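Local structure of abietadiene synthase, chloroplastic (Abies grandis, 3S9V) at residues F509-F514 and V526-S531; A63-V68 and A237-T242. The protein is a chloroplast member of the plant terpene synthase family, a large, mainly alpha-helical protein with a metal-binding domain and further helical domains. One frame throughout, in Å; residues are numbered along the deposited sequence.

Contact 1. Residues F509-F514 and V526-S531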
loop_
_atom_site.group_PDB
_atom_site.type_symbol
_atom_site.label_atom_id
_atom_site.label_comp_id
_atom_site.label_asym_id
_atom_site.label_seq_id
_atom_site.Cartn_x
_atom_site.Cartn_y
_atom_site.Cartn_z
ATOM N N PHE A 509 -8.920 -8.034 20.160
ATOM C CA PHE A 509 -8.470 -7.077 19.161
ATOM C C PHE A 509 -7.622 -7.750 18.089
ATOM O O PHE A 509 -7.774 -7.476 16.899
ATOM C CB PHE A 509 -7.638 -5.975 19.822
ATOM C CG PHE A 509 -6.691 -5.281 18.876
ATOM C CD1 PHE A 509 -7.169 -4.410 17.903
ATOM C CD2 PHE A 509 -5.325 -5.526 18.938
ATOM C CE1 PHE A 509 -6.298 -3.794 17.010
ATOM C CE2 PHE A 509 -4.441 -4.911 18.042
ATOM C CZ PHE A 509 -4.929 -4.047 17.081
ATOM N N SER A 510 -6.723 -8.623 18.526
ATOM C CA SER A 510 -5.820 -9.314 17.622
ATOM C C SER A 510 -6.481 -9.943 16.403
ATOM O O SER A 510 -6.311 -9.457 15.289
ATOM C CB SER A 510 -5.014 -10.366 18.387
ATOM O OG SER A 510 -4.157 -9.742 19.324
ATOM N N PRO A 511 -7.250 -11.025 16.587
ATOM C CA PRO A 511 -7.864 -11.606 15.391
ATOM C C PRO A 511 -8.818 -10.645 14.682
ATOM O O PRO A 511 -8.945 -10.673 13.459
ATOM C CB PRO A 511 -8.575 -12.838 15.937
ATOM C CG PRO A 511 -9.005 -12.384 17.291
ATOM C CD PRO A 511 -7.779 -11.659 17.808
ATOM N N ALA A 512 -9.485 -9.797 15.451
ATOM C CA ALA A 512 -10.428 -8.846 14.881
ATOM C C ALA A 512 -9.730 -7.887 13.923
ATOM O O ALA A 512 -10.320 -7.415 12.966
ATOM C CB ALA A 512 -11.121 -8.061 16.000
ATOM N N SER A 513 -8.464 -7.608 14.185
ATOM C CA SER A 513 -7.710 -6.694 13.347
ATOM C C SER A 513 -7.299 -7.282 11.993
ATOM O O SER A 513 -7.034 -6.520 11.055
ATOM C CB SER A 513 -6.458 -6.220 14.084
ATOM O OG SER A 513 -5.428 -7.195 14.003
ATOM N N PHE A 514 -7.239 -8.611 11.873
ATOM C CA PHE A 514 -6.837 -9.208 10.599
ATOM C C PHE A 514 -7.815 -10.173 9.930
ATOM O O PHE A 514 -7.924 -10.164 8.707
ATOM C CB PHE A 514 -5.428 -9.834 10.705
ATOM C CG PHE A 514 -5.327 -11.006 11.651
ATOM C CD1 PHE A 514 -5.695 -12.286 11.243
ATOM C CD2 PHE A 514 -4.832 -10.832 12.942
ATOM C CE1 PHE A 514 -5.571 -13.387 12.108
ATOM C CE2 PHE A 514 -4.702 -11.918 13.817
ATOM C CZ PHE A 514 -5.075 -13.199 13.398
ATOM N N VAL A 526 -12.790 -18.679 18.926
ATOM C CA VAL A 526 -11.860 -19.713 19.345
ATOM C C VAL A 526 -10.428 -19.195 19.440
ATOM O O VAL A 526 -9.659 -19.655 20.268
ATOM C CB VAL A 526 -11.910 -20.924 18.391
ATOM C CG1 VAL A 526 -10.937 -21.995 18.863
ATOM C CG2 VAL A 526 -13.331 -21.485 18.341
ATOM N N TYR A 527 -10.085 -18.234 18.595
ATOM C CA TYR A 527 -8.748 -17.648 18.596
ATOM C C TYR A 527 -8.581 -16.896 19.916
ATOM O O TYR A 527 -7.568 -17.020 20.605
ATOM C CB TYR A 527 -8.613 -16.681 17.409
ATOM C CG TYR A 527 -7.227 -16.137 17.171
ATOM C CD1 TYR A 527 -6.612 -15.304 18.098
ATOM C CD2 TYR A 527 -6.531 -16.455 16.005
ATOM C CE1 TYR A 527 -5.336 -14.796 17.872
ATOM C CE2 TYR A 527 -5.263 -15.955 15.768
ATOM C CZ TYR A 527 -4.668 -15.124 16.705
ATOM O OH TYR A 527 -3.406 -14.622 16.467
ATOM N N THR A 528 -9.602 -16.123 20.260
ATOM C CA THR A 528 -9.599 -15.336 21.479
ATOM C C THR A 528 -9.539 -16.186 22.748
ATOM O O THR A 528 -8.751 -15.902 23.654
ATOM C CB THR A 528 -10.843 -14.444 21.530
ATOM O OG1 THR A 528 -10.839 -13.571 20.393
ATOM C CG2 THR A 528 -10.865 -13.630 22.822
ATOM N N LYS A 529 -10.372 -17.220 22.820
ATOM C CA LYS A 529 -10.382 -18.088 23.991
ATOM C C LYS A 529 -9.064 -18.831 24.130
ATOM O O LYS A 529 -8.497 -18.910 25.220
ATOM C CB LYS A 529 -11.544 -19.077 23.913
ATOM C CG LYS A 529 -12.888 -18.427 24.234
ATOM C CD LYS A 529 -14.057 -19.344 23.929
ATOM C CE LYS A 529 -15.379 -18.633 24.204
ATOM N NZ LYS A 529 -16.556 -19.444 23.780
ATOM N N THR A 530 -8.569 -19.361 23.019
ATOM C CA THR A 530 -7.313 -20.091 23.034
ATOM C C THR A 530 -6.141 -19.190 23.424
ATOM O O THR A 530 -5.282 -19.599 24.198
ATOM C CB THR A 530 -7.037 -20.730 21.670
ATOM O OG1 THR A 530 -8.211 -21.435 21.237
ATOM C CG2 THR A 530 -5.890 -21.712 21.775
ATOM N N SER A 531 -6.111 -17.966 22.901
ATOM C CA SER A 531 -5.040 -17.028 23.239
ATOM C C SER A 531 -5.101 -16.682 24.722
ATOM O O SER A 531 -4.078 -16.657 25.406
ATOM C CB SER A 531 -5.165 -15.737 22.427
ATOM O OG SER A 531 -5.029 -15.987 21.044
#
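Pro511 lies over one face of the Tyr527 ring and Phe514 meets the same ring with its edge, so a single tyrosine carries most of this helix-helix contact. CB of Pro511 stands 4.0 Å from the ring centroid of Tyr527 in a CH-pi contact. The compact, rigid, nonpolar pyrrolidine ring suits the place, since its C-H groups can lie against an aromatic face; CG of Pro511 also passes 3.8 Å from OG1 of Thr528. Phe514 and Tyr527 form an offset edge-to-face pair with planes at 70°, CZ of Phe514 coming within 3.6 Å of CE2 of Tyr527. Tyr527 reaches across because its CG is anti to the backbone N (chi1 -172°), and its buried hydroxyl is hydrogen-bonded to Thr750.

Proline has no N-H to give to the preceding turn, and helix 504-514 kinks there. Just before the proline, the carbonyl O of Ser510 takes two bonds, from Ser513 N and, on a lone pair in the carbonyl plane, from Ser513 OG at 2.7 Å. On the other helix Thr528 OG1 bonds back to Arg524 O, a common way to bury a threonine hydroxyl in a helix.

The helices run nearly antiparallel, at 149° with axes 9.3 Å apart, in the metal-binding domain of the terpene synthase fold. Helix 741-757 packs against Ser510 and Phe514, while helix 641-648 touches Tyr527.

Contact 2. Residues A63-V68 and A237-T242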
loop_
_atom_site.group_PDB
_atom_site.type_symbol
_atom_site.label_atom_id
_atom_site.label_comp_id
_atom_site.label_asym_id
_atom_site.label_seq_id
_atom_site.Cartn_x
_atom_site.Cartn_y
_atom_site.Cartn_z
ATOM N N ALA A 63 -5.558 20.083 -32.811
ATOM C CA ALA A 63 -6.383 20.919 -33.686
ATOM C C ALA A 63 -5.573 21.757 -34.665
ATOM O O ALA A 63 -6.110 22.277 -35.640
ATOM C CB ALA A 63 -7.264 21.822 -32.846
ATOM N N ARG A 64 -4.280 21.893 -34.407
ATOM C CA ARG A 64 -3.422 22.668 -35.284
ATOM C C ARG A 64 -3.040 21.940 -36.566
ATOM O O ARG A 64 -2.797 22.576 -37.597
ATOM C CB ARG A 64 -2.129 23.056 -34.575
ATOM C CG ARG A 64 -2.255 24.107 -33.519
ATOM C CD ARG A 64 -0.881 24.683 -33.279
ATOM N NE ARG A 64 -0.795 25.461 -32.054
ATOM C CZ ARG A 64 0.287 26.144 -31.705
ATOM N NH1 ARG A 64 1.355 26.140 -32.497
ATOM N NH2 ARG A 64 0.308 26.817 -30.565
ATOM N N ILE A 65 -2.970 20.615 -36.509
ATOM C CA ILE A 65 -2.569 19.855 -37.686
ATOM C C ILE A 65 -3.473 20.137 -38.888
ATOM O O ILE A 65 -4.668 19.865 -38.855
ATOM C CB ILE A 65 -2.580 18.348 -37.393
ATOM C CG1 ILE A 65 -1.846 18.071 -36.078
ATOM C CG2 ILE A 65 -1.894 17.594 -38.521
ATOM C CD1 ILE A 65 -1.974 16.638 -35.611
ATOM N N PRO A 66 -2.901 20.697 -39.969
ATOM C CA PRO A 66 -3.635 21.026 -41.202
ATOM C C PRO A 66 -4.047 19.768 -41.981
ATOM O O PRO A 66 -3.339 18.768 -41.962
ATOM C CB PRO A 66 -2.632 21.875 -41.975
ATOM C CG PRO A 66 -1.328 21.216 -41.606
ATOM C CD PRO A 66 -1.470 21.020 -40.109
ATOM N N ALA A 67 -5.194 19.828 -42.656
ATOM C CA ALA A 67 -5.700 18.701 -43.437
ATOM C C ALA A 67 -4.612 18.084 -44.306
ATOM O O ALA A 67 -3.905 18.792 -45.029
ATOM C CB ALA A 67 -6.853 19.155 -44.309
ATOM N N VAL A 68 -4.483 16.762 -44.237
ATOM C CA VAL A 68 -3.467 16.063 -45.016
ATOM C C VAL A 68 -3.638 16.214 -46.528
ATOM O O VAL A 68 -2.665 16.139 -47.270
ATOM C CB VAL A 68 -3.428 14.558 -44.664
ATOM C CG1 VAL A 68 -2.496 13.820 -45.609
ATOM C CG2 VAL A 68 -2.940 14.377 -43.240
ATOM N N ALA A 237 3.089 17.923 -32.592
ATOM C CA ALA A 237 4.170 18.804 -33.004
ATOM C C ALA A 237 5.148 18.035 -33.883
ATOM O O ALA A 237 5.529 18.511 -34.948
ATOM C CB ALA A 237 4.890 19.352 -31.787
ATOM N N VAL A 238 5.553 16.845 -33.446
ATOM C CA VAL A 238 6.488 16.050 -34.246
ATOM C C VAL A 238 5.903 15.751 -35.626
ATOM O O VAL A 238 6.618 15.778 -36.623
ATOM C CB VAL A 238 6.831 14.686 -33.587
ATOM C CG1 VAL A 238 7.718 13.869 -34.528
ATOM C CG2 VAL A 238 7.526 14.897 -32.258
ATOM N N PHE A 239 4.606 15.456 -35.685
ATOM C CA PHE A 239 3.977 15.145 -36.961
ATOM C C PHE A 239 4.009 16.330 -37.897
ATOM O O PHE A 239 4.281 16.180 -39.086
ATOM C CB PHE A 239 2.519 14.721 -36.792
ATOM C CG PHE A 239 1.809 14.512 -38.100
ATOM C CD1 PHE A 239 2.025 13.358 -38.844
ATOM C CD2 PHE A 239 0.968 15.497 -38.618
ATOM C CE1 PHE A 239 1.417 13.185 -40.085
ATOM C CE2 PHE A 239 0.354 15.335 -39.857
ATOM C CZ PHE A 239 0.581 14.175 -40.594
ATOM N N MET A 240 3.705 17.507 -37.360
ATOM C CA MET A 240 3.702 18.718 -38.161
ATOM C C MET A 240 5.099 19.072 -38.678
ATOM O O MET A 240 5.227 19.737 -39.706
ATOM C CB MET A 240 3.103 19.895 -37.364
ATOM C CG MET A 240 1.581 19.794 -37.172
ATOM S SD MET A 240 0.762 21.297 -36.575
ATOM C CE MET A 240 1.212 21.240 -34.826
ATOM N N ARG A 241 6.140 18.620 -37.978
ATOM C CA ARG A 241 7.512 18.903 -38.401
ATOM C C ARG A 241 8.147 17.851 -39.309
ATOM O O ARG A 241 9.085 18.166 -40.041
ATOM C CB ARG A 241 8.427 19.112 -37.183
ATOM C CG ARG A 241 8.279 20.472 -36.516
ATOM C CD ARG A 241 8.303 21.579 -37.563
ATOM N NE ARG A 241 8.190 22.909 -36.977
ATOM C CZ ARG A 241 9.162 23.508 -36.298
ATOM N NH1 ARG A 241 10.328 22.896 -36.118
ATOM N NH2 ARG A 241 8.966 24.722 -35.802
ATOM N N THR A 242 7.639 16.617 -39.271
ATOM C CA THR A 242 8.210 15.528 -40.072
ATOM C C THR A 242 7.229 14.742 -40.945
ATOM O O THR A 242 7.650 13.960 -41.793
ATOM C CB THR A 242 8.912 14.479 -39.174
ATOM O OG1 THR A 242 7.922 13.753 -38.438
ATOM C CG2 THR A 242 9.864 15.146 -38.191
#
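Ile65 and Met240 bring the two backbones nearest, their CA atoms 6.4 Å apart, where an irregular loop passes the last turns of helix 232-242. From Ile65 to Ala67 the loop is extended, and neighbouring residues hold its course through backbone hydrogen bonds of Ile65 with His75 and of Ala67 with Asn73. The helix turns Phe239 and Met240, adjacent in sequence, toward the loop.

Ile65 divides its two branches between them. CG2 of Ile65 comes to the edge of the Phe239 ring, near its plane, 3.5 Å from both CD2 and CE2, while CG1 of Ile65 lies 4.0 Å from CG of Met240. A beta-branched residue suits this spot, since its branches leave CB in different directions and can serve two neighbours at once. With CG anti to its backbone N (chi1 175°), Phe239 extends across to the loop, where CG2 of Val68 approaches CZ obliquely at 4.4 Å.

Met240 runs beside the loop backbone, its SD 3.8 Å from the backbone N of Ile65. A bend at its last torsion (chi3 -77°) directs CE of Met240 to CB of Arg64, 3.8 Å away; the flexible thioether can follow such an uneven surface. Arg64 touches the methionine with the root of its side chain, then leads away to a salt bridge with Glu161 and a cation-pi contact with Trp61.

No hydrogen bond joins the two segments. Their cohesion is therefore van der Waals and hydrophobic, resting on shape, with the arginine charge satisfied elsewhere and the Pro66 and Val68 border open to solvent.

In the fold
From the N terminus, the chain leaves helix 56-62, enters the loop of contact 2 and meets helix 232-242 after an excursion of 168 residues, about half of them helical. This joins an early loop to a helix of the N-terminal terpene synthase family region. Much later, contact 1 closes a short excursion of 11 residues between consecutive helices 504-514 and 521-541 of the metal-binding domain. The two neither nest nor cross: contact 2 is complete before contact 1 opens. They lie on opposite sides of the chain's centre, their own centres about 66 Å apart, each within a separate part of an elongated helical protein.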